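Local structure of beta-galactosidase (Bacillus circulans, 4MAD) at residues Leu130-Asp142 against Asn170-Tyr184. The protein probably hydrolyses terminal non-reducing beta-D-galactose residues of beta-D-galactosides, as a glycoside hydrolase of family 35. Numbering follows the deposited sequence.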
loop_
_atom_site.group_PDB
_atom_site.type_symbol
_atom_site.label_atom_id
_atom_site.label_comp_id
_atom_site.label_asym_id
_atom_site.label_seq_id
_atom_site.Cartn_x
_atom_site.Cartn_y
_atom_site.Cartn_z
ATOM N N LEU A 130 10.222 16.493 -4.964
ATOM C CA LEU A 130 10.365 15.339 -4.092
ATOM C C LEU A 130 11.735 14.659 -4.084
ATOM O O LEU A 130 12.321 14.485 -5.080
ATOM C CB LEU A 130 9.265 14.318 -4.376
ATOM C CG LEU A 130 7.849 14.853 -4.396
ATOM C CD1 LEU A 130 6.878 13.881 -4.864
ATOM C CD2 LEU A 130 7.475 15.377 -3.112
ATOM N N ARG A 131 12.165 14.237 -2.916
ATOM C CA ARG A 131 13.366 13.437 -2.788
ATOM C C ARG A 131 14.619 14.070 -3.362
ATOM O O ARG A 131 15.394 13.444 -3.993
ATOM C CB ARG A 131 13.152 12.010 -3.323
ATOM C CG ARG A 131 12.093 11.263 -2.646
ATOM C CD ARG A 131 11.825 9.923 -3.264
ATOM N NE ARG A 131 12.766 8.890 -2.896
ATOM C CZ ARG A 131 12.855 7.739 -3.529
ATOM N NH1 ARG A 131 12.062 7.500 -4.531
ATOM N NH2 ARG A 131 13.715 6.831 -3.138
ATOM N N CYS A 132 14.748 15.348 -3.093
ATOM C CA CYS A 132 15.917 16.118 -3.412
ATOM C C CYS A 132 16.064 17.270 -2.443
ATOM O O CYS A 132 15.243 17.479 -1.629
ATOM C CB CYS A 132 15.927 16.569 -4.849
ATOM S SG CYS A 132 14.659 17.738 -5.176
ATOM N N PHE A 133 17.108 18.036 -2.599
ATOM C CA PHE A 133 17.406 19.058 -1.636
ATOM C C PHE A 133 16.524 20.290 -1.894
ATOM O O PHE A 133 16.971 21.296 -2.372
ATOM C CB PHE A 133 18.895 19.434 -1.649
ATOM C CG PHE A 133 19.328 20.160 -0.453
ATOM C CD1 PHE A 133 19.327 19.561 0.761
ATOM C CD2 PHE A 133 19.730 21.471 -0.532
ATOM C CE1 PHE A 133 19.706 20.216 1.848
ATOM C CE2 PHE A 133 20.102 22.126 0.566
ATOM C CZ PHE A 133 20.088 21.488 1.776
ATOM N N ASN A 134 15.285 20.173 -1.504
ATOM C CA ASN A 134 14.234 21.173 -1.756
ATOM C C ASN A 134 13.630 21.722 -0.478
ATOM O O ASN A 134 13.144 21.002 0.274
ATOM C CB ASN A 134 13.139 20.501 -2.577
ATOM C CG ASN A 134 11.957 21.379 -2.854
ATOM O OD1 ASN A 134 11.994 22.170 -3.744
ATOM N ND2 ASN A 134 10.902 21.164 -2.173
ATOM N N GLN A 135 13.608 23.025 -0.288
ATOM C CA GLN A 135 13.196 23.564 1.001
ATOM C C GLN A 135 11.772 23.234 1.424
ATOM O O GLN A 135 11.542 22.861 2.519
ATOM C CB GLN A 135 13.432 25.094 1.089
ATOM C CG GLN A 135 13.203 25.703 2.459
ATOM C CD GLN A 135 13.038 27.221 2.378
ATOM O OE1 GLN A 135 13.248 27.797 1.344
ATOM N NE2 GLN A 135 12.659 27.854 3.471
ATOM N N PRO A 136 10.811 23.366 0.545
ATOM C CA PRO A 136 9.463 23.050 0.962
ATOM C C PRO A 136 9.352 21.564 1.321
ATOM O O PRO A 136 8.763 21.213 2.264
ATOM C CB PRO A 136 8.640 23.382 -0.274
ATOM C CG PRO A 136 9.416 24.268 -0.981
ATOM C CD PRO A 136 10.801 23.953 -0.795
ATOM N N TYR A 137 9.970 20.732 0.526
ATOM C CA TYR A 137 9.884 19.320 0.829
ATOM C C TYR A 137 10.546 19.006 2.190
ATOM O O TYR A 137 9.972 18.425 3.035
ATOM C CB TYR A 137 10.533 18.565 -0.290
ATOM C CG TYR A 137 10.823 17.123 -0.042
ATOM C CD1 TYR A 137 9.829 16.224 0.063
ATOM C CD2 TYR A 137 12.094 16.678 0.078
ATOM C CE1 TYR A 137 10.086 14.911 0.303
ATOM C CE2 TYR A 137 12.371 15.379 0.288
ATOM C CZ TYR A 137 11.368 14.487 0.393
ATOM O OH TYR A 137 11.617 13.183 0.623
ATOM N N LEU A 138 11.740 19.470 2.416
ATOM C CA LEU A 138 12.424 19.186 3.683
ATOM C C LEU A 138 11.705 19.712 4.928
ATOM O O LEU A 138 11.770 19.131 5.970
ATOM C CB LEU A 138 13.870 19.650 3.637
ATOM C CG LEU A 138 14.706 18.949 2.578
ATOM C CD1 LEU A 138 16.133 19.424 2.481
ATOM C CD2 LEU A 138 14.696 17.519 2.856
ATOM N N GLU A 139 11.039 20.841 4.775
ATOM C CA GLU A 139 10.312 21.409 5.864
ATOM C C GLU A 139 9.214 20.454 6.314
ATOM O O GLU A 139 8.958 20.344 7.440
ATOM C CB GLU A 139 9.653 22.707 5.449
ATOM C CG GLU A 139 10.621 23.833 5.231
ATOM C CD GLU A 139 9.961 25.205 5.084
ATOM O OE1 GLU A 139 8.730 25.290 5.097
ATOM O OE2 GLU A 139 10.709 26.201 4.940
ATOM N N LYS A 140 8.545 19.845 5.365
ATOM C CA LYS A 140 7.511 18.876 5.675
ATOM C C LYS A 140 8.082 17.618 6.352
ATOM O O LYS A 140 7.574 17.145 7.302
ATOM C CB LYS A 140 6.712 18.505 4.419
ATOM C CG LYS A 140 6.076 19.664 3.695
ATOM C CD LYS A 140 5.378 20.614 4.577
ATOM C CE LYS A 140 4.603 21.639 3.753
ATOM N NZ LYS A 140 4.181 22.753 4.523
ATOM N N VAL A 141 9.176 17.124 5.832
ATOM C CA VAL A 141 9.811 15.949 6.373
ATOM C C VAL A 141 10.247 16.210 7.837
ATOM O O VAL A 141 10.165 15.379 8.662
ATOM C CB VAL A 141 11.032 15.596 5.547
ATOM C CG1 VAL A 141 11.866 14.581 6.163
ATOM C CG2 VAL A 141 10.646 15.215 4.151
ATOM N N ASP A 142 10.768 17.396 8.066
ATOM C CA ASP A 142 11.298 17.739 9.350
ATOM C C ASP A 142 10.207 17.765 10.388
ATOM O O ASP A 142 10.369 17.336 11.502
ATOM C CB ASP A 142 12.055 19.069 9.294
ATOM C CG ASP A 142 13.525 18.911 8.920
ATOM O OD1 ASP A 142 14.072 17.839 9.076
ATOM O OD2 ASP A 142 14.132 19.864 8.460
ATOM N N ASN A 170 15.054 5.161 1.150
ATOM C CA ASN A 170 14.970 3.904 0.448
ATOM C C ASN A 170 15.322 3.715 -0.993
ATOM O O ASN A 170 14.768 4.340 -1.832
ATOM C CB ASN A 170 13.509 3.587 0.686
ATOM C CG ASN A 170 13.156 2.170 0.313
ATOM O OD1 ASN A 170 13.399 1.289 1.050
ATOM N ND2 ASN A 170 12.618 1.972 -0.852
ATOM N N GLU A 171 16.312 2.880 -1.248
ATOM C CA GLU A 171 16.713 2.631 -2.604
ATOM C C GLU A 171 16.866 3.968 -3.369
ATOM O O GLU A 171 16.379 4.117 -4.447
ATOM C CB GLU A 171 15.723 1.687 -3.286
ATOM C CG GLU A 171 15.827 0.261 -2.882
ATOM C CD GLU A 171 15.118 -0.749 -3.812
ATOM O OE1 GLU A 171 14.115 -0.367 -4.412
ATOM O OE2 GLU A 171 15.583 -1.891 -3.894
ATOM N N TYR A 172 17.547 4.926 -2.758
ATOM C CA TYR A 172 17.593 6.258 -3.326
ATOM C C TYR A 172 18.228 6.271 -4.710
ATOM O O TYR A 172 17.835 7.009 -5.540
ATOM C CB TYR A 172 18.229 7.281 -2.421
ATOM C CG TYR A 172 18.150 8.674 -2.966
ATOM C CD1 TYR A 172 16.940 9.336 -3.107
ATOM C CD2 TYR A 172 19.270 9.328 -3.425
ATOM C CE1 TYR A 172 16.875 10.577 -3.624
ATOM C CE2 TYR A 172 19.185 10.571 -3.964
ATOM C CZ TYR A 172 17.992 11.198 -4.048
ATOM O OH TYR A 172 17.912 12.437 -4.557
ATOM N N GLY A 173 19.201 5.398 -4.917
ATOM C CA GLY A 173 19.943 5.338 -6.130
ATOM C C GLY A 173 19.126 4.990 -7.337
ATOM O O GLY A 173 19.557 5.106 -8.455
ATOM N N SER A 174 17.955 4.469 -7.074
ATOM C CA SER A 174 17.020 4.147 -8.120
ATOM C C SER A 174 16.191 5.348 -8.565
ATOM O O SER A 174 15.527 5.262 -9.544
ATOM C CB SER A 174 16.105 3.007 -7.718
ATOM O OG SER A 174 16.789 1.826 -7.433
ATOM N N PHE A 175 16.230 6.436 -7.812
ATOM C CA PHE A 175 15.450 7.618 -8.087
ATOM C C PHE A 175 16.258 8.909 -8.323
ATOM O O PHE A 175 15.857 9.763 -9.051
ATOM C CB PHE A 175 14.482 7.869 -6.942
ATOM C CG PHE A 175 13.661 9.128 -7.095
ATOM C CD1 PHE A 175 12.466 9.120 -7.713
ATOM C CD2 PHE A 175 14.128 10.330 -6.686
ATOM C CE1 PHE A 175 11.744 10.287 -7.842
ATOM C CE2 PHE A 175 13.417 11.451 -6.842
ATOM C CZ PHE A 175 12.239 11.419 -7.434
ATOM N N GLY A 176 17.384 9.016 -7.650
ATOM C CA GLY A 176 18.138 10.240 -7.623
ATOM C C GLY A 176 19.599 10.139 -7.284
ATOM O O GLY A 176 20.091 9.088 -6.981
ATOM N N ASN A 177 20.280 11.270 -7.363
ATOM C CA ASN A 177 21.657 11.366 -6.914
ATOM C C ASN A 177 21.986 12.587 -6.033
ATOM O O ASN A 177 23.074 13.018 -6.022
ATOM C CB ASN A 177 22.600 11.309 -8.084
ATOM C CG ASN A 177 22.641 12.572 -8.797
ATOM O OD1 ASN A 177 21.776 13.357 -8.654
ATOM N ND2 ASN A 177 23.656 12.776 -9.556
ATOM N N ASP A 178 21.025 13.112 -5.317
ATOM C CA ASP A 178 21.229 14.297 -4.530
ATOM C C ASP A 178 21.834 14.026 -3.186
ATOM O O ASP A 178 21.167 13.763 -2.254
ATOM C CB ASP A 178 19.920 15.045 -4.342
ATOM C CG ASP A 178 20.109 16.471 -3.873
ATOM O OD1 ASP A 178 20.991 16.731 -3.084
ATOM O OD2 ASP A 178 19.313 17.304 -4.282
ATOM N N GLN A 179 23.147 14.189 -3.151
ATOM C CA GLN A 179 23.942 13.949 -1.974
ATOM C C GLN A 179 23.663 14.916 -0.847
ATOM O O GLN A 179 23.651 14.547 0.282
ATOM C CB GLN A 179 25.420 13.708 -2.314
ATOM C CG GLN A 179 26.302 13.282 -1.165
ATOM C CD GLN A 179 26.188 11.838 -0.754
ATOM O OE1 GLN A 179 25.714 10.994 -1.484
ATOM N NE2 GLN A 179 26.668 11.559 0.423
ATOM N N LYS A 180 23.383 16.154 -1.180
ATOM C CA LYS A 180 23.048 17.091 -0.165
ATOM C C LYS A 180 21.791 16.645 0.544
ATOM O O LYS A 180 21.691 16.774 1.712
ATOM C CB LYS A 180 22.829 18.476 -0.743
ATOM C CG LYS A 180 24.063 19.272 -0.935
ATOM C CD LYS A 180 23.770 20.745 -1.169
ATOM C CE LYS A 180 23.463 21.497 0.110
ATOM N NZ LYS A 180 24.586 22.297 0.698
ATOM N N TYR A 181 20.827 16.169 -0.208
ATOM C CA TYR A 181 19.608 15.650 0.392
ATOM C C TYR A 181 19.876 14.452 1.304
ATOM O O TYR A 181 19.403 14.408 2.387
ATOM C CB TYR A 181 18.677 15.192 -0.708
ATOM C CG TYR A 181 17.492 14.327 -0.296
ATOM C CD1 TYR A 181 16.682 14.665 0.728
ATOM C CD2 TYR A 181 17.179 13.203 -0.979
ATOM C CE1 TYR A 181 15.608 13.876 1.063
ATOM C CE2 TYR A 181 16.140 12.426 -0.637
ATOM C CZ TYR A 181 15.350 12.761 0.373
ATOM O OH TYR A 181 14.320 11.976 0.671
ATOM N N LEU A 182 20.663 13.499 0.831
ATOM C CA LEU A 182 20.948 12.329 1.629
ATOM C C LEU A 182 21.681 12.696 2.928
ATOM O O LEU A 182 21.398 12.200 3.961
ATOM C CB LEU A 182 21.768 11.338 0.845
ATOM C CG LEU A 182 21.082 10.641 -0.313
ATOM C CD1 LEU A 182 22.025 9.749 -1.077
ATOM C CD2 LEU A 182 19.919 9.886 0.154
ATOM N N GLN A 183 22.632 13.599 2.815
ATOM C CA GLN A 183 23.371 14.069 3.952
ATOM C C GLN A 183 22.505 14.787 4.929
ATOM O O GLN A 183 22.635 14.625 6.087
ATOM C CB GLN A 183 24.605 14.872 3.538
ATOM C CG GLN A 183 25.610 14.019 2.839
ATOM C CD GLN A 183 26.912 14.673 2.579
ATOM O OE1 GLN A 183 27.217 15.650 3.158
ATOM N NE2 GLN A 183 27.671 14.133 1.667
ATOM N N TYR A 184 21.597 15.581 4.431
ATOM C CA TYR A 184 20.707 16.253 5.309
ATOM C C TYR A 184 19.808 15.261 6.050
ATOM O O TYR A 184 19.533 15.383 7.210
ATOM C CB TYR A 184 19.869 17.207 4.521
ATOM C CG TYR A 184 18.975 18.015 5.381
ATOM C CD1 TYR A 184 19.397 19.205 5.897
ATOM C CD2 TYR A 184 17.726 17.579 5.701
ATOM C CE1 TYR A 184 18.603 19.943 6.689
ATOM C CE2 TYR A 184 16.905 18.324 6.482
ATOM C CZ TYR A 184 17.352 19.512 6.988
ATOM O OH TYR A 184 16.561 20.281 7.797
HETATM O O HOH W 1 13.502 4.406 -4.947
#
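F133, just ahead of helix 135-142, and Y181, in the first turn of helix 179-184, bring the two backbones closest, their CA atoms 4.5 Å apart. These neighbouring outer helices of the (β/α)8 barrel run nearly parallel, at 17°, yet their axes come no closer than 12.3 Å, bridged by loop 130-134 and long side chains. D178, N-cap of 179-184, ties the loop to it: OD1 takes Y181 N, while OD2 accepts F133 N at 2.9 Å, both from above the carboxylate plane. The Y181 ring, its CG anti to the backbone N (chi1 166°), passes beneath the R131-C132 peptide, whose C132 N lies over one face. Its hydroxyl accepts from Y137 OH at 3.0 Å and is also hydrogen-bonded to E169 OE2. A leucine here would probably leave both Y137 OH and E169 OE2 without this partner and open a gap under that peptide. Next to the predicted proton donor E171, the R131 guanidinium stacks off-centre on the F175 ring, planes 25° apart, while R131 CD lies over the ring centre; R131 NH2 salt-bridges E169. Y172 OH donates to R131 O at 2.8 Å. K180 CE lies over one face of the F133 ring, 3.9 Å from its centroid. Between the helices, L138 CD1 sits 4.3 Å from the Y184 centroid, over one face, and Y184 OH gives a 2.6 Å hydrogen bond to the syn lone pair of D142 OD2.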